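Local coordinates for F-actin-capping protein subunit alpha (Dictyostelium discoideum, PDB 4AKR) that binds the fast-growing barbed ends of actin filaments independently of calcium and blocks subunit exchange there, without severing the filaments, at residues 20-25 with 155-160; 55-60 with 164-169; 85-90 with 99-104; 135-140 with 148-153. All coordinates share one frame; numbering follows the deposited sequence.

Three of the four contacts share one antiparallel sheet, in which strands 134-142, 145-158 and 163-175 follow one another. Contact 4 pairs the first two; contact 1 uses the far end of strand 145-158, and its centre lies about 24 Å from that of contact 4, on the opposite side of the chain's centre. Contact 2 comes between, its centre about 11 Å from contact 1 and 14 Å from contact 4. It touches both: Glu22 OE2 lies 2.9 Å from Ser164 OG, and Ser169 O lies 2.8 Å from Ile152 N. Contact 3 belongs to a separate sheet and meets contact 2 through Tyr90, which packs on Val57 and Val59.

Contact 1: residues 20-25 with 155-160; sequences PCEFME and CIYKPN
Apolar packing centres on Cys21, whose CB lies 3.6 Å from CB of Tyr157. With SG beside its own backbone N (chi1 -63°), the sulfur runs along the strand to Cys155, where Cys21 SG is 3.5 Å from Cys155 CB. The two sulfurs approach to 3.6 Å, Cys21 SG to Cys155 SG, a contact distance well beyond that of a disulfide. A small thiol suits this place, since it lets the loop settle close against the strand while its sulfur still packs on Cys155.

The Tyr157 ring makes the aromatic part of the contact. One face receives the carbonyl oxygen of Cys21, 3.6 Å from Tyr157 CE2 and displaced toward the rim; the opposite face carries the ring of Pro159, with CD over the centre. Glu22 reaches the tyrosine obliquely through its methylene, CG being 3.6 Å from Tyr157 CE1, so the aliphatic part of this acid does the packing.

Polar groups gather beyond the ring. Glu25 and Tyr157 approach from opposite directions, Glu25 OE2 coming to 3.4 Å from Tyr157 OH. The Glu22 carboxylate is engaged elsewhere: OE1 forms a salt bridge with a basic side chain of the partner protein chain, and OE2 a hydrogen bond with Ser164.

Glu22 is the N-cap residue of helix 23-31, and the contact sets the start of that helix against the end of strand 145-158. Strand 163-175 flanks it, Ile156 pairing with Gly165 and Arg166 touching Pro20 and Cys155.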
loop_
_atom_site.group_PDB
_atom_site.type_symbol
_atom_site.label_atom_id
_atom_site.label_comp_id
_atom_site.label_asym_id
_atom_site.label_seq_id
_atom_site.Cartn_x
_atom_site.Cartn_y
_atom_site.Cartn_z
ATOM N N PRO A 20 -6.027 -7.589 -1.046
ATOM C CA PRO A 20 -6.795 -8.765 -0.629
ATOM C C PRO A 20 -8.263 -8.462 -0.341
ATOM O O PRO A 20 -8.602 -7.413 0.216
ATOM C CB PRO A 20 -6.048 -9.239 0.618
ATOM C CG PRO A 20 -5.515 -7.944 1.192
ATOM C CD PRO A 20 -5.000 -7.244 -0.050
ATOM N N CYS A 21 -9.133 -9.390 -0.733
ATOM C CA CYS A 21 -10.568 -9.251 -0.500
ATOM C C CYS A 21 -11.274 -8.164 -1.295
ATOM O O CYS A 21 -12.479 -7.989 -1.138
ATOM C CB CYS A 21 -10.827 -8.995 0.983
ATOM S SG CYS A 21 -10.315 -10.333 2.049
ATOM N N GLU A 22 -10.539 -7.434 -2.133
ATOM C CA GLU A 22 -11.130 -6.340 -2.913
ATOM C C GLU A 22 -10.984 -6.550 -4.413
ATOM O O GLU A 22 -11.174 -5.618 -5.201
ATOM C CB GLU A 22 -10.458 -5.019 -2.542
ATOM C CG GLU A 22 -10.505 -4.673 -1.060
ATOM C CD GLU A 22 -9.680 -3.441 -0.735
ATOM O OE1 GLU A 22 -9.728 -2.448 -1.509
ATOM O OE2 GLU A 22 -8.984 -3.469 0.302
ATOM N N PHE A 23 -10.648 -7.781 -4.788
ATOM C CA PHE A 23 -10.427 -8.150 -6.172
ATOM C C PHE A 23 -11.599 -7.753 -7.063
ATOM O O PHE A 23 -11.415 -7.112 -8.093
ATOM C CB PHE A 23 -10.148 -9.658 -6.266
ATOM C CG PHE A 23 -9.628 -10.093 -7.605
ATOM C CD1 PHE A 23 -8.426 -9.589 -8.094
ATOM C CD2 PHE A 23 -10.368 -10.957 -8.404
ATOM C CE1 PHE A 23 -7.973 -9.936 -9.368
ATOM C CE2 PHE A 23 -9.928 -11.308 -9.669
ATOM C CZ PHE A 23 -8.728 -10.795 -10.157
ATOM N N MET A 24 -12.813 -8.098 -6.663
ATOM C CA MET A 24 -13.953 -7.742 -7.478
ATOM C C MET A 24 -14.178 -6.235 -7.614
ATOM O O MET A 24 -14.643 -5.784 -8.662
ATOM C CB MET A 24 -15.206 -8.443 -6.966
ATOM C CG MET A 24 -15.222 -9.939 -7.313
ATOM S SD MET A 24 -14.802 -10.260 -9.067
ATOM C CE MET A 24 -16.417 -10.164 -9.853
ATOM N N GLU A 25 -13.857 -5.453 -6.582
ATOM C CA GLU A 25 -14.031 -4.007 -6.693
ATOM C C GLU A 25 -13.049 -3.493 -7.744
ATOM O O GLU A 25 -13.362 -2.593 -8.519
ATOM C CB GLU A 25 -13.767 -3.293 -5.359
ATOM C CG GLU A 25 -14.909 -3.332 -4.348
ATOM C CD GLU A 25 -15.019 -4.651 -3.622
ATOM O OE1 GLU A 25 -13.990 -5.348 -3.504
ATOM O OE2 GLU A 25 -16.127 -4.988 -3.147
ATOM N N CYS A 155 -7.932 -14.045 5.908
ATOM C CA CYS A 155 -8.169 -12.665 5.540
ATOM C C CYS A 155 -9.313 -12.049 6.322
ATOM O O CYS A 155 -10.017 -12.731 7.069
ATOM C CB CYS A 155 -8.493 -12.587 4.054
ATOM S SG CYS A 155 -9.934 -13.598 3.594
ATOM N N ILE A 156 -9.483 -10.746 6.135
ATOM C CA ILE A 156 -10.544 -10.007 6.783
ATOM C C ILE A 156 -10.957 -8.870 5.861
ATOM O O ILE A 156 -10.133 -8.294 5.149
ATOM C CB ILE A 156 -10.083 -9.444 8.130
ATOM C CG1 ILE A 156 -11.251 -8.755 8.824
ATOM C CG2 ILE A 156 -8.947 -8.470 7.928
ATOM C CD1 ILE A 156 -10.948 -8.357 10.250
ATOM N N TYR A 157 -12.242 -8.551 5.861
ATOM C CA TYR A 157 -12.726 -7.488 5.004
ATOM C C TYR A 157 -13.919 -6.796 5.629
ATOM O O TYR A 157 -14.973 -7.397 5.823
ATOM C CB TYR A 157 -13.097 -8.051 3.630
ATOM C CG TYR A 157 -13.478 -7.003 2.605
ATOM C CD1 TYR A 157 -12.728 -5.835 2.456
ATOM C CD2 TYR A 157 -14.576 -7.192 1.760
ATOM C CE1 TYR A 157 -13.063 -4.879 1.486
ATOM C CE2 TYR A 157 -14.915 -6.248 0.790
ATOM C CZ TYR A 157 -14.157 -5.094 0.657
ATOM O OH TYR A 157 -14.489 -4.158 -0.305
ATOM N N LYS A 158 -13.732 -5.525 5.956
ATOM C CA LYS A 158 -14.778 -4.715 6.548
ATOM C C LYS A 158 -14.826 -3.410 5.772
ATOM O O LYS A 158 -14.362 -2.374 6.242
ATOM C CB LYS A 158 -14.458 -4.447 8.014
ATOM C CG LYS A 158 -14.382 -5.701 8.860
ATOM C CD LYS A 158 -15.757 -6.317 9.054
ATOM C CE LYS A 158 -15.659 -7.597 9.861
ATOM N NZ LYS A 158 -14.928 -7.365 11.140
ATOM N N PRO A 159 -15.388 -3.443 4.563
ATOM C CA PRO A 159 -15.446 -2.206 3.787
ATOM C C PRO A 159 -16.061 -1.029 4.543
ATOM O O PRO A 159 -15.701 0.122 4.285
ATOM C CB PRO A 159 -16.239 -2.611 2.543
ATOM C CG PRO A 159 -17.076 -3.747 3.021
ATOM C CD PRO A 159 -16.140 -4.522 3.903
ATOM N N ASN A 160 -16.968 -1.315 5.478
ATOM C CA ASN A 160 -17.621 -0.264 6.263
ATOM C C ASN A 160 -16.645 0.392 7.215
ATOM O O ASN A 160 -16.846 1.530 7.641
ATOM C CB ASN A 160 -18.797 -0.822 7.064
ATOM C CG ASN A 160 -20.002 -1.118 6.200
ATOM O OD1 ASN A 160 -20.978 -1.716 6.661
ATOM N ND2 ASN A 160 -19.950 -0.698 4.940
#

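Contact 2: residues 55-60 with 164-169; sequences QMVSVQ and SGRWRS
The guanidinium group of Arg166 has the backbone carbonyl oxygen of Gln55 over one face, offset toward the rim, and a water at its edge. That water accepts from Arg166 NH2 at 3.0 Å and from Ser58 N at 3.1 Å, so it bridges the strand to the chain leaving the helix. The Arg168 guanidinium also has Gln55 on a face: NE2 lies above it, 3.9 Å from Arg168 NH1, with the two planes 35° apart.

Glutamine suits this position because its amide can serve two arginines differently. Its OE1 accepts from Arg166 NE at 2.7 Å; this short bond is bent to 135° at the hydrogen. The bend of the Gln55 chain at chi2 (-74°) brings the amide down to the strand. Arg168 has its stronger polar partner in the carbonyl of Ser54, to which NH1 donates. Beside it, the flexible Met56 side chain packs its CE 3.8 Å from Arg168 CB.

The two arginines thus receive the C-terminal end of helix 44-55, where the carbonyl oxygens of the last turn would probably favour nearby positive charge. The helix closes in a Schellman motif, with Met56 as the positive-phi C-prime residue.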
loop_
_atom_site.group_PDB
_atom_site.type_symbol
_atom_site.label_atom_id
_atom_site.label_comp_id
_atom_site.label_asym_id
_atom_site.label_seq_id
_atom_site.Cartn_x
_atom_site.Cartn_y
_atom_site.Cartn_z
ATOM N N GLN A 55 -2.964 -15.716 -3.772
ATOM C CA GLN A 55 -3.631 -15.190 -2.581
ATOM C C GLN A 55 -4.085 -16.368 -1.724
ATOM O O GLN A 55 -4.417 -16.203 -0.545
ATOM C CB GLN A 55 -4.867 -14.383 -2.969
ATOM C CG GLN A 55 -4.573 -13.015 -3.524
ATOM C CD GLN A 55 -4.130 -12.043 -2.449
ATOM O OE1 GLN A 55 -4.799 -11.888 -1.425
ATOM N NE2 GLN A 55 -3.006 -11.375 -2.682
ATOM N N MET A 56 -4.095 -17.558 -2.327
ATOM C CA MET A 56 -4.540 -18.756 -1.635
ATOM C C MET A 56 -5.941 -18.505 -1.063
ATOM O O MET A 56 -6.176 -18.625 0.141
ATOM C CB MET A 56 -3.570 -19.135 -0.510
ATOM C CG MET A 56 -2.112 -19.291 -0.953
ATOM S SD MET A 56 -1.129 -20.337 0.148
ATOM C CE MET A 56 -0.914 -19.300 1.554
ATOM N N VAL A 57 -6.862 -18.135 -1.946
ATOM C CA VAL A 57 -8.239 -17.886 -1.555
ATOM C C VAL A 57 -8.863 -19.181 -1.005
ATOM O O VAL A 57 -8.410 -20.280 -1.308
ATOM C CB VAL A 57 -9.075 -17.380 -2.764
ATOM C CG1 VAL A 57 -8.522 -16.038 -3.262
ATOM C CG2 VAL A 57 -9.056 -18.425 -3.892
ATOM N N SER A 58 -9.891 -19.039 -0.180
ATOM C CA SER A 58 -10.571 -20.188 0.408
ATOM C C SER A 58 -11.920 -20.392 -0.270
ATOM O O SER A 58 -12.499 -19.458 -0.828
ATOM C CB SER A 58 -10.781 -19.975 1.904
ATOM O OG SER A 58 -11.700 -18.926 2.128
ATOM N N VAL A 59 -12.410 -21.625 -0.225
ATOM C CA VAL A 59 -13.685 -21.972 -0.839
ATOM C C VAL A 59 -14.469 -22.858 0.113
ATOM O O VAL A 59 -13.912 -23.426 1.053
ATOM C CB VAL A 59 -13.479 -22.748 -2.163
ATOM C CG1 VAL A 59 -12.802 -21.864 -3.194
ATOM C CG2 VAL A 59 -12.628 -23.989 -1.912
ATOM N N GLN A 60 -15.770 -22.966 -0.125
ATOM C CA GLN A 60 -16.615 -23.815 0.706
ATOM C C GLN A 60 -17.042 -24.986 -0.147
ATOM O O GLN A 60 -17.513 -24.789 -1.264
ATOM C CB GLN A 60 -17.867 -23.076 1.183
ATOM C CG GLN A 60 -17.631 -21.976 2.193
ATOM C CD GLN A 60 -16.960 -22.468 3.463
ATOM O OE1 GLN A 60 -17.222 -23.575 3.931
ATOM N NE2 GLN A 60 -16.103 -21.632 4.040
ATOM N N SER A 164 -8.897 -3.922 5.120
ATOM C CA SER A 164 -8.828 -5.338 4.782
ATOM C C SER A 164 -7.435 -5.834 5.114
ATOM O O SER A 164 -6.522 -5.044 5.365
ATOM C CB SER A 164 -9.110 -5.566 3.290
ATOM O OG SER A 164 -8.058 -5.080 2.478
ATOM N N GLY A 165 -7.277 -7.149 5.124
ATOM C CA GLY A 165 -5.981 -7.718 5.417
ATOM C C GLY A 165 -5.943 -9.195 5.113
ATOM O O GLY A 165 -6.978 -9.832 4.960
ATOM N N ARG A 166 -4.734 -9.735 5.013
ATOM C CA ARG A 166 -4.539 -11.150 4.760
ATOM C C ARG A 166 -3.207 -11.560 5.346
ATOM O O ARG A 166 -2.280 -10.755 5.429
ATOM C CB ARG A 166 -4.551 -11.460 3.253
ATOM C CG ARG A 166 -4.374 -12.950 2.951
ATOM C CD ARG A 166 -4.323 -13.266 1.455
ATOM N NE ARG A 166 -5.627 -13.224 0.790
ATOM C CZ ARG A 166 -6.638 -14.054 1.043
ATOM N NH1 ARG A 166 -6.517 -15.009 1.960
ATOM N NH2 ARG A 166 -7.766 -13.949 0.350
ATOM N N TRP A 167 -3.136 -12.807 5.787
ATOM C CA TRP A 167 -1.916 -13.376 6.335
ATOM C C TRP A 167 -1.746 -14.691 5.590
ATOM O O TRP A 167 -2.658 -15.519 5.567
ATOM C CB TRP A 167 -2.042 -13.634 7.842
ATOM C CG TRP A 167 -0.813 -14.286 8.451
ATOM C CD1 TRP A 167 -0.304 -15.528 8.163
ATOM C CD2 TRP A 167 0.053 -13.724 9.452
ATOM N NE1 TRP A 167 0.819 -15.767 8.922
ATOM C CE2 TRP A 167 1.059 -14.677 9.719
ATOM C CE3 TRP A 167 0.075 -12.506 10.146
ATOM C CZ2 TRP A 167 2.076 -14.452 10.649
ATOM C CZ3 TRP A 167 1.088 -12.286 11.072
ATOM C CH2 TRP A 167 2.072 -13.254 11.312
ATOM N N ARG A 168 -0.590 -14.862 4.963
ATOM C CA ARG A 168 -0.295 -16.075 4.217
ATOM C C ARG A 168 0.998 -16.697 4.729
ATOM O O ARG A 168 2.014 -16.015 4.850
ATOM C CB ARG A 168 -0.133 -15.769 2.725
ATOM C CG ARG A 168 -1.415 -15.538 1.971
ATOM C CD ARG A 168 -1.123 -15.058 0.561
ATOM N NE ARG A 168 -0.666 -13.671 0.566
ATOM C CZ ARG A 168 -0.145 -13.048 -0.482
ATOM N NH1 ARG A 168 -0.006 -13.688 -1.634
ATOM N NH2 ARG A 168 0.231 -11.784 -0.384
ATOM N N SER A 169 0.941 -17.986 5.039
ATOM C CA SER A 169 2.104 -18.737 5.501
ATOM C C SER A 169 2.221 -19.993 4.651
ATOM O O SER A 169 1.241 -20.715 4.462
ATOM C CB SER A 169 1.962 -19.153 6.971
ATOM O OG SER A 169 2.118 -18.064 7.853
HETATM O O HOH W 1 -9.740 -16.115 0.713
#

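Contact 3: residues 85-90 with 99-104; sequences KQVITY and GERSAS
Val87 and Arg101 form a hydrogen-bonded pair in the antiparallel beta hairpin of strands 86-91 and 96-102, whose local axes run at 164°. Val87 N donates to Arg101 O at 2.8 Å, and Arg101 N returns a bond to Val87 O at 3.1 Å. Thr89 and Gly99 repeat the exchange, with Gly99 N to Thr89 O longer at 3.3 Å. At the open end, Ala103 N donates to Lys85 O. Lys85 and Gln86 both face Asp81 on the neighbouring strand, making a G1 beta bulge.

Gly99, with no side chain, lets the strands come close, its CA 3.7 Å from Thr89 CB. On the face of Thr89, Val87 and Arg101 lie side by side; the branched valine offers a compact apolar bed for the arginine. On the other face are Ile88, which packs on Val97 and Thr61, and Glu100, whose OE1 accepts from Ser62 N.

The Arg101 chain stays extended from CG to NE, after a first torsion of 71° sets CG between backbone N and carbonyl carbon. A weak hydrogen bond from Arg101 NH1 to Ser102 O, 3.0 Å, helps hold the guanidinium over valine. Val87 CG2 meets one face, offset toward the rim, 3.7 Å from Arg101 NH1.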
loop_
_atom_site.group_PDB
_atom_site.type_symbol
_atom_site.label_atom_id
_atom_site.label_comp_id
_atom_site.label_asym_id
_atom_site.label_seq_id
_atom_site.Cartn_x
_atom_site.Cartn_y
_atom_site.Cartn_z
ATOM N N LYS A 85 -9.957 -35.979 0.937
ATOM C CA LYS A 85 -9.775 -36.878 -0.194
ATOM C C LYS A 85 -10.650 -36.502 -1.377
ATOM O O LYS A 85 -11.452 -37.313 -1.848
ATOM C CB LYS A 85 -10.086 -38.317 0.219
ATOM C CG LYS A 85 -9.132 -38.892 1.257
ATOM C CD LYS A 85 -9.315 -40.394 1.381
ATOM C CE LYS A 85 -10.535 -40.755 2.194
ATOM N NZ LYS A 85 -10.233 -40.609 3.646
ATOM N N GLN A 86 -10.504 -35.274 -1.861
ATOM C CA GLN A 86 -11.306 -34.832 -2.989
ATOM C C GLN A 86 -10.571 -33.906 -3.945
ATOM O O GLN A 86 -9.507 -33.370 -3.638
ATOM C CB GLN A 86 -12.589 -34.147 -2.494
ATOM C CG GLN A 86 -12.378 -32.879 -1.683
ATOM C CD GLN A 86 -13.693 -32.276 -1.197
ATOM O OE1 GLN A 86 -13.707 -31.275 -0.481
ATOM N NE2 GLN A 86 -14.801 -32.887 -1.587
ATOM N N VAL A 87 -11.160 -33.741 -5.120
ATOM C CA VAL A 87 -10.619 -32.885 -6.160
ATOM C C VAL A 87 -11.678 -31.832 -6.405
ATOM O O VAL A 87 -12.839 -32.149 -6.703
ATOM C CB VAL A 87 -10.368 -33.658 -7.462
ATOM C CG1 VAL A 87 -10.054 -32.687 -8.584
ATOM C CG2 VAL A 87 -9.214 -34.622 -7.267
ATOM N N ILE A 88 -11.273 -30.577 -6.260
ATOM C CA ILE A 88 -12.188 -29.460 -6.437
ATOM C C ILE A 88 -11.985 -28.778 -7.779
ATOM O O ILE A 88 -10.864 -28.395 -8.127
ATOM C CB ILE A 88 -11.980 -28.426 -5.319
ATOM C CG1 ILE A 88 -12.198 -29.093 -3.962
ATOM C CG2 ILE A 88 -12.923 -27.264 -5.499
ATOM C CD1 ILE A 88 -11.795 -28.228 -2.778
ATOM N N THR A 89 -13.067 -28.658 -8.542
ATOM C CA THR A 89 -13.027 -27.974 -9.827
ATOM C C THR A 89 -13.433 -26.543 -9.480
ATOM O O THR A 89 -14.415 -26.328 -8.754
ATOM C CB THR A 89 -14.017 -28.599 -10.839
ATOM O OG1 THR A 89 -13.700 -29.987 -11.004
ATOM C CG2 THR A 89 -13.908 -27.906 -12.204
ATOM N N TYR A 90 -12.682 -25.579 -10.006
ATOM C CA TYR A 90 -12.897 -24.163 -9.701
ATOM C C TYR A 90 -12.932 -23.230 -10.916
ATOM O O TYR A 90 -12.128 -23.366 -11.834
ATOM C CB TYR A 90 -11.774 -23.716 -8.756
ATOM C CG TYR A 90 -11.886 -22.323 -8.188
ATOM C CD1 TYR A 90 -12.832 -22.025 -7.206
ATOM C CD2 TYR A 90 -10.983 -21.330 -8.555
ATOM C CE1 TYR A 90 -12.864 -20.783 -6.592
ATOM C CE2 TYR A 90 -11.004 -20.083 -7.946
ATOM C CZ TYR A 90 -11.945 -19.818 -6.963
ATOM O OH TYR A 90 -11.953 -18.600 -6.332
ATOM N N GLY A 99 -17.204 -27.975 -9.240
ATOM C CA GLY A 99 -17.167 -29.421 -9.155
ATOM C C GLY A 99 -16.558 -29.941 -7.867
ATOM O O GLY A 99 -15.742 -29.273 -7.231
ATOM N N GLU A 100 -16.976 -31.139 -7.479
ATOM C CA GLU A 100 -16.481 -31.782 -6.272
ATOM C C GLU A 100 -16.546 -33.293 -6.479
ATOM O O GLU A 100 -17.615 -33.845 -6.736
ATOM C CB GLU A 100 -17.330 -31.374 -5.059
ATOM C CG GLU A 100 -17.020 -29.993 -4.480
ATOM C CD GLU A 100 -18.038 -29.551 -3.425
ATOM O OE1 GLU A 100 -18.425 -30.368 -2.564
ATOM O OE2 GLU A 100 -18.450 -28.374 -3.448
ATOM N N ARG A 101 -15.400 -33.956 -6.391
ATOM C CA ARG A 101 -15.351 -35.402 -6.552
ATOM C C ARG A 101 -14.296 -36.011 -5.642
ATOM O O ARG A 101 -13.447 -35.309 -5.099
ATOM C CB ARG A 101 -15.046 -35.778 -8.006
ATOM C CG ARG A 101 -13.628 -35.483 -8.471
ATOM C CD ARG A 101 -13.404 -36.126 -9.831
ATOM N NE ARG A 101 -12.122 -35.804 -10.450
ATOM C CZ ARG A 101 -10.961 -36.372 -10.141
ATOM N NH1 ARG A 101 -10.897 -37.303 -9.202
ATOM N NH2 ARG A 101 -9.861 -36.027 -10.802
ATOM N N SER A 102 -14.368 -37.324 -5.479
ATOM C CA SER A 102 -13.424 -38.050 -4.654
ATOM C C SER A 102 -12.114 -38.197 -5.410
ATOM O O SER A 102 -12.110 -38.352 -6.637
ATOM C CB SER A 102 -13.962 -39.443 -4.345
ATOM O OG SER A 102 -15.226 -39.377 -3.730
ATOM N N ALA A 103 -11.003 -38.146 -4.688
ATOM C CA ALA A 103 -9.705 -38.319 -5.330
ATOM C C ALA A 103 -9.635 -39.782 -5.781
ATOM O O ALA A 103 -10.236 -40.657 -5.165
ATOM C CB ALA A 103 -8.581 -38.011 -4.349
ATOM N N SER A 104 -8.909 -40.048 -6.855
ATOM C CA SER A 104 -8.807 -41.404 -7.345
ATOM C C SER A 104 -7.378 -41.779 -7.707
ATOM O O SER A 104 -7.147 -42.536 -8.652
ATOM C CB SER A 104 -9.733 -41.581 -8.552
ATOM O OG SER A 104 -9.520 -40.574 -9.529
#

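Contact 4: residues 135-140 with 148-153; sequences SAVYGT and ITVCIS
Tyr138 and Thr149 exchange backbone hydrogen bonds within the antiparallel beta hairpin of strands 134-142 and 145-158, as do Ala136 and Cys151. The bond from Tyr138 N to Thr149 O, 3.0 Å, is nearly straight at 170° and lies in the carbonyl plane; that from Cys151 N to Ala136 O, 2.9 Å, is as straight.

Between these pairs Val137 faces Val150, and it also reaches diagonally to Ile148, with Val137 CG1 3.6 Å from Ile148 CG2. Gly139 leaves room for Ile148, whose CD1 rests 3.8 Å from Gly139 CA. The other face carries Ala136, Tyr138, Thr149 and Cys151. The first torsion of Tyr138, -51°, puts the ring beside the backbone N, leaning across the hairpin, where Cys151 SG meets the ring edge in plane, 3.8 Å from Tyr138 CE2.

Beta-branched residues suit the extended backbone and give the valine side a broad apolar face, covered by Ala122, Phe118 and Tyr125 of helix 112-129. On the tyrosine side, Leu67 of strand 64-67 packs on the small Ala136 and Cys151, while Met56 also touches the cysteine. Tyr138 is held at its far end by a hydrogen bond between its OH and Thr69 OG1.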
loop_
_atom_site.group_PDB
_atom_site.type_symbol
_atom_site.label_atom_id
_atom_site.label_comp_id
_atom_site.label_asym_id
_atom_site.label_seq_id
_atom_site.Cartn_x
_atom_site.Cartn_y
_atom_site.Cartn_z
ATOM N N SER A 135 -6.546 -24.083 6.398
ATOM C CA SER A 135 -5.272 -24.721 6.100
ATOM C C SER A 135 -5.324 -25.774 4.991
ATOM O O SER A 135 -6.395 -26.217 4.579
ATOM C CB SER A 135 -4.728 -25.377 7.364
ATOM O OG SER A 135 -5.620 -26.382 7.812
ATOM N N ALA A 136 -4.145 -26.170 4.524
ATOM C CA ALA A 136 -4.010 -27.179 3.486
ATOM C C ALA A 136 -2.624 -27.822 3.589
ATOM O O ALA A 136 -1.607 -27.126 3.612
ATOM C CB ALA A 136 -4.206 -26.547 2.118
ATOM N N VAL A 137 -2.593 -29.149 3.665
ATOM C CA VAL A 137 -1.344 -29.891 3.766
ATOM C C VAL A 137 -1.226 -30.901 2.625
ATOM O O VAL A 137 -2.053 -31.805 2.480
ATOM C CB VAL A 137 -1.247 -30.628 5.118
ATOM C CG1 VAL A 137 0.116 -31.314 5.243
ATOM C CG2 VAL A 137 -1.453 -29.641 6.260
ATOM N N TYR A 138 -0.186 -30.729 1.819
ATOM C CA TYR A 138 0.069 -31.579 0.667
ATOM C C TYR A 138 1.304 -32.436 0.913
ATOM O O TYR A 138 2.118 -32.127 1.776
ATOM C CB TYR A 138 0.305 -30.706 -0.561
ATOM C CG TYR A 138 -0.765 -29.664 -0.795
ATOM C CD1 TYR A 138 -2.006 -30.016 -1.329
ATOM C CD2 TYR A 138 -0.530 -28.319 -0.506
ATOM C CE1 TYR A 138 -2.988 -29.045 -1.579
ATOM C CE2 TYR A 138 -1.503 -27.338 -0.747
ATOM C CZ TYR A 138 -2.724 -27.707 -1.288
ATOM O OH TYR A 138 -3.660 -26.744 -1.582
ATOM N N GLY A 139 1.439 -33.516 0.153
ATOM C CA GLY A 139 2.592 -34.384 0.308
ATOM C C GLY A 139 3.067 -34.934 -1.021
ATOM O O GLY A 139 2.275 -35.086 -1.953
ATOM N N THR A 140 4.360 -35.230 -1.116
ATOM C CA THR A 140 4.924 -35.773 -2.345
ATOM C C THR A 140 6.338 -36.294 -2.111
ATOM O O THR A 140 7.044 -35.821 -1.217
ATOM C CB THR A 140 4.973 -34.713 -3.451
ATOM O OG1 THR A 140 5.386 -35.321 -4.679
ATOM C CG2 THR A 140 5.962 -33.620 -3.091
ATOM N N ILE A 148 6.600 -32.193 2.608
ATOM C CA ILE A 148 5.256 -31.887 3.088
ATOM C C ILE A 148 5.095 -30.382 3.047
ATOM O O ILE A 148 5.848 -29.667 3.695
ATOM C CB ILE A 148 5.040 -32.369 4.539
ATOM C CG1 ILE A 148 5.228 -33.887 4.613
ATOM C CG2 ILE A 148 3.645 -31.968 5.026
ATOM C CD1 ILE A 148 4.340 -34.659 3.658
ATOM N N THR A 149 4.127 -29.903 2.271
ATOM C CA THR A 149 3.882 -28.473 2.146
ATOM C C THR A 149 2.655 -28.023 2.936
ATOM O O THR A 149 1.543 -28.507 2.708
ATOM C CB THR A 149 3.693 -28.078 0.670
ATOM O OG1 THR A 149 4.794 -28.573 -0.101
ATOM C CG2 THR A 149 3.632 -26.565 0.530
ATOM N N VAL A 150 2.865 -27.090 3.861
ATOM C CA VAL A 150 1.799 -26.557 4.699
ATOM C C VAL A 150 1.437 -25.125 4.299
ATOM O O VAL A 150 2.283 -24.226 4.321
ATOM C CB VAL A 150 2.207 -26.539 6.179
ATOM C CG1 VAL A 150 1.030 -26.140 7.033
ATOM C CG2 VAL A 150 2.733 -27.894 6.591
ATOM N N CYS A 151 0.174 -24.922 3.944
ATOM C CA CYS A 151 -0.318 -23.614 3.548
ATOM C C CYS A 151 -1.369 -23.135 4.543
ATOM O O CYS A 151 -2.244 -23.897 4.944
ATOM C CB CYS A 151 -0.960 -23.680 2.161
ATOM S SG CYS A 151 0.094 -24.281 0.822
ATOM N N ILE A 152 -1.270 -21.877 4.946
ATOM C CA ILE A 152 -2.240 -21.281 5.860
ATOM C C ILE A 152 -2.617 -19.935 5.259
ATOM O O ILE A 152 -1.742 -19.182 4.824
ATOM C CB ILE A 152 -1.654 -21.057 7.274
ATOM C CG1 ILE A 152 -1.147 -22.392 7.839
ATOM C CG2 ILE A 152 -2.720 -20.446 8.182
ATOM C CD1 ILE A 152 -0.801 -22.372 9.311
ATOM N N SER A 153 -3.910 -19.633 5.210
ATOM C CA SER A 153 -4.348 -18.370 4.632
ATOM C C SER A 153 -5.579 -17.842 5.341
ATOM O O SER A 153 -6.579 -18.544 5.472
ATOM C CB SER A 153 -4.649 -18.545 3.140
ATOM O OG SER A 153 -4.742 -17.283 2.495
#